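Local structure of Sodium/calcium exchanger regulatory protein 1 (Loligo pealei, 3PPT) at residues E14-D17 / D18-A22. The protein binds fatty acids such as palmitoleate inside a beta-barrel, also binds phosphoinositides, and when phosphorylated stimulates the squid nerve sodium/calcium exchanger. Numbering follows the deposited sequence. Where two conformers were deposited one is given.
With PAM (palmitoleic acid), chain B.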
loop_
_atom_site.group_PDB
_atom_site.type_symbol
_atom_site.label_atom_id
_atom_site.label_comp_id
_atom_site.label_asym_id
_atom_site.label_seq_id
_atom_site.Cartn_x
_atom_site.Cartn_y
_atom_site.Cartn_z
ATOM N N GLU A 14 6.895 10.840 2.816
ATOM C CA GLU A 14 7.439 11.863 1.943
ATOM C C GLU A 14 6.674 11.862 0.620
ATOM O O GLU A 14 6.556 10.814 -0.030
ATOM C CB GLU A 14 8.917 11.573 1.666
ATOM C CG GLU A 14 9.596 12.530 0.711
ATOM C CD GLU A 14 11.058 12.183 0.515
ATOM O OE1 GLU A 14 11.913 12.851 1.133
ATOM O OE2 GLU A 14 11.349 11.238 -0.250
ATOM N N ASN A 15 6.129 13.028 0.278
ATOM C CA ASN A 15 5.491 13.289 -1.017
ATOM C C ASN A 15 4.150 12.578 -1.238
ATOM O O ASN A 15 3.735 12.370 -2.374
ATOM C CB ASN A 15 6.452 13.003 -2.181
ATOM C CG ASN A 15 6.241 13.934 -3.354
ATOM O OD1 ASN A 15 5.814 15.081 -3.191
ATOM N ND2 ASN A 15 6.553 13.452 -4.549
ATOM N N PHE A 16 3.466 12.226 -0.155
ATOM C CA PHE A 16 2.156 11.579 -0.265
ATOM C C PHE A 16 1.098 12.509 -0.864
ATOM O O PHE A 16 0.243 12.063 -1.623
ATOM C CB PHE A 16 1.713 11.048 1.099
ATOM C CG PHE A 16 0.492 10.154 1.064
ATOM C CD1 PHE A 16 0.352 9.150 0.116
ATOM C CD2 PHE A 16 -0.481 10.285 2.040
ATOM C CE1 PHE A 16 -0.760 8.308 0.137
ATOM C CE2 PHE A 16 -1.583 9.455 2.057
ATOM C CZ PHE A 16 -1.726 8.466 1.104
ATOM N N ASP A 17 1.156 13.799 -0.539
ATOM C CA ASP A 17 0.155 14.723 -1.068
ATOM C C ASP A 17 0.230 14.797 -2.605
ATOM O O ASP A 17 -0.799 14.752 -3.287
ATOM C CB ASP A 17 0.297 16.115 -0.441
ATOM C CG ASP A 17 -0.924 16.988 -0.682
ATOM O OD1 ASP A 17 -2.057 16.498 -0.472
ATOM O OD2 ASP A 17 -0.747 18.159 -1.074
ATOM N N ASP A 18 1.440 14.900 -3.150
ATOM C CA ASP A 18 1.582 14.918 -4.604
ATOM C C ASP A 18 1.142 13.591 -5.244
ATOM O O ASP A 18 0.564 13.600 -6.329
ATOM C CB ASP A 18 3.006 15.295 -5.022
ATOM C CG ASP A 18 3.214 16.804 -5.099
ATOM O OD1 ASP A 18 2.279 17.569 -4.766
ATOM O OD2 ASP A 18 4.311 17.234 -5.498
ATOM N N TYR A 19 1.401 12.465 -4.574
ATOM C CA TYR A 19 0.909 11.174 -5.041
ATOM C C TYR A 19 -0.624 11.225 -5.152
ATOM O O TYR A 19 -1.210 10.878 -6.191
ATOM C CB TYR A 19 1.363 10.017 -4.126
ATOM C CG TYR A 19 0.786 8.701 -4.609
ATOM C CD1 TYR A 19 1.453 7.941 -5.562
ATOM C CD2 TYR A 19 -0.452 8.247 -4.155
ATOM C CE1 TYR A 19 0.909 6.776 -6.046
ATOM C CE2 TYR A 19 -1.004 7.085 -4.640
ATOM C CZ TYR A 19 -0.320 6.355 -5.585
ATOM O OH TYR A 19 -0.868 5.202 -6.082
ATOM N N MET A 20 -1.282 11.650 -4.074
ATOM C CA MET A 20 -2.735 11.733 -4.082
ATOM C C MET A 20 -3.270 12.708 -5.137
ATOM O O MET A 20 -4.265 12.411 -5.786
ATOM C CB MET A 20 -3.261 12.102 -2.699
ATOM C CG MET A 20 -3.115 10.964 -1.685
ATOM S SD MET A 20 -3.990 11.312 -0.158
ATOM C CE MET A 20 -2.953 12.605 0.533
ATOM N N LYS A 21 -2.617 13.855 -5.316
ATOM C CA LYS A 21 -3.036 14.787 -6.363
ATOM C C LYS A 21 -2.948 14.132 -7.739
ATOM O O LYS A 21 -3.839 14.300 -8.563
ATOM C CB LYS A 21 -2.207 16.069 -6.325
ATOM C CG LYS A 21 -2.549 16.975 -5.151
ATOM C CD LYS A 21 -1.699 18.236 -5.158
ATOM C CE LYS A 21 -2.053 19.124 -3.982
ATOM N NZ LYS A 21 -1.193 20.336 -3.934
ATOM N N ALA A 22 -1.896 13.349 -7.967
ATOM C CA ALA A 22 -1.676 12.728 -9.269
ATOM C C ALA A 22 -2.750 11.692 -9.579
ATOM O O ALA A 22 -3.098 11.499 -10.741
ATOM C CB ALA A 22 -0.298 12.109 -9.341
HETATM C C1 PAM B . -0.426 3.683 2.609
HETATM O O1 PAM B . -0.810 2.491 2.716
HETATM O O2 PAM B . 0.305 4.216 3.478
HETATM C C2 PAM B . -0.840 4.520 1.409
HETATM C C3 PAM B . -1.926 3.877 0.558
HETATM C C4 PAM B . -2.336 4.800 -0.588
HETATM C C5 PAM B . -3.529 4.213 -1.341
HETATM C C6 PAM B . -3.998 5.044 -2.531
HETATM C C7 PAM B . -4.356 6.474 -2.145
HETATM C C8 PAM B . -5.498 6.504 -1.138
HETATM C C9 PAM B . -5.801 7.929 -0.751
HETATM C C10 PAM B . -6.754 8.233 0.133
HETATM C C11 PAM B . -7.593 7.179 0.813
HETATM C C12 PAM B . -7.395 7.275 2.318
HETATM C C13 PAM B . -6.544 6.137 2.854
HETATM C C14 PAM B . -7.331 4.833 2.862
HETATM C C15 PAM B . -6.506 3.731 3.512
HETATM C C16 PAM B . -7.357 2.879 4.422
HETATM O O HOH W 1 3.730 16.106 -1.725
HETATM O O HOH W 2 1.379 18.792 -2.656
#
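Met20 lies over one face of the Phe16 ring: its CG is 4.1 Å from the ring centroid and 16° off the normal, a CH-pi contact, while SD adds a Met-aromatic one and CE reaches Phe16 CD2 at 3.7 Å. The bend at chi3 (-71°) folds the methyl back over the ring. At the edge of Phe16, near its plane, stands C4 of the bound palmitoleic acid, 3.9 Å from CE1; the Tyr19 ring meets the ligand's C6 edge-on. An alanine in place of Phe16 would probably leave Met20 without its aromatic support and the cation-pi partner, Arg125, without its ring. Toward helix 27-35, Asp17 OD2 forms a long salt bridge with Lys21 NZ (3.6 Å), and one water donates to both Asp17 OD2 and Asp18 OD1, whereas Asp17 OD1 is salt-bridged to Arg30 and hydrogen-bonded to Asn34. A second water links Asn15 OD1 to Asp18 N, while Asn15 ND2 is hydrogen-bonded to Val122 O. Successive i+4 backbone bonds begin with Tyr19 N to Asn15 O. Helix 16-23 follows strand 6-14 and with helix 27-35 forms the barrel's helical lid, Met20 packing on helix 27-35 and Tyr19 on strands 111-118 and 121-130.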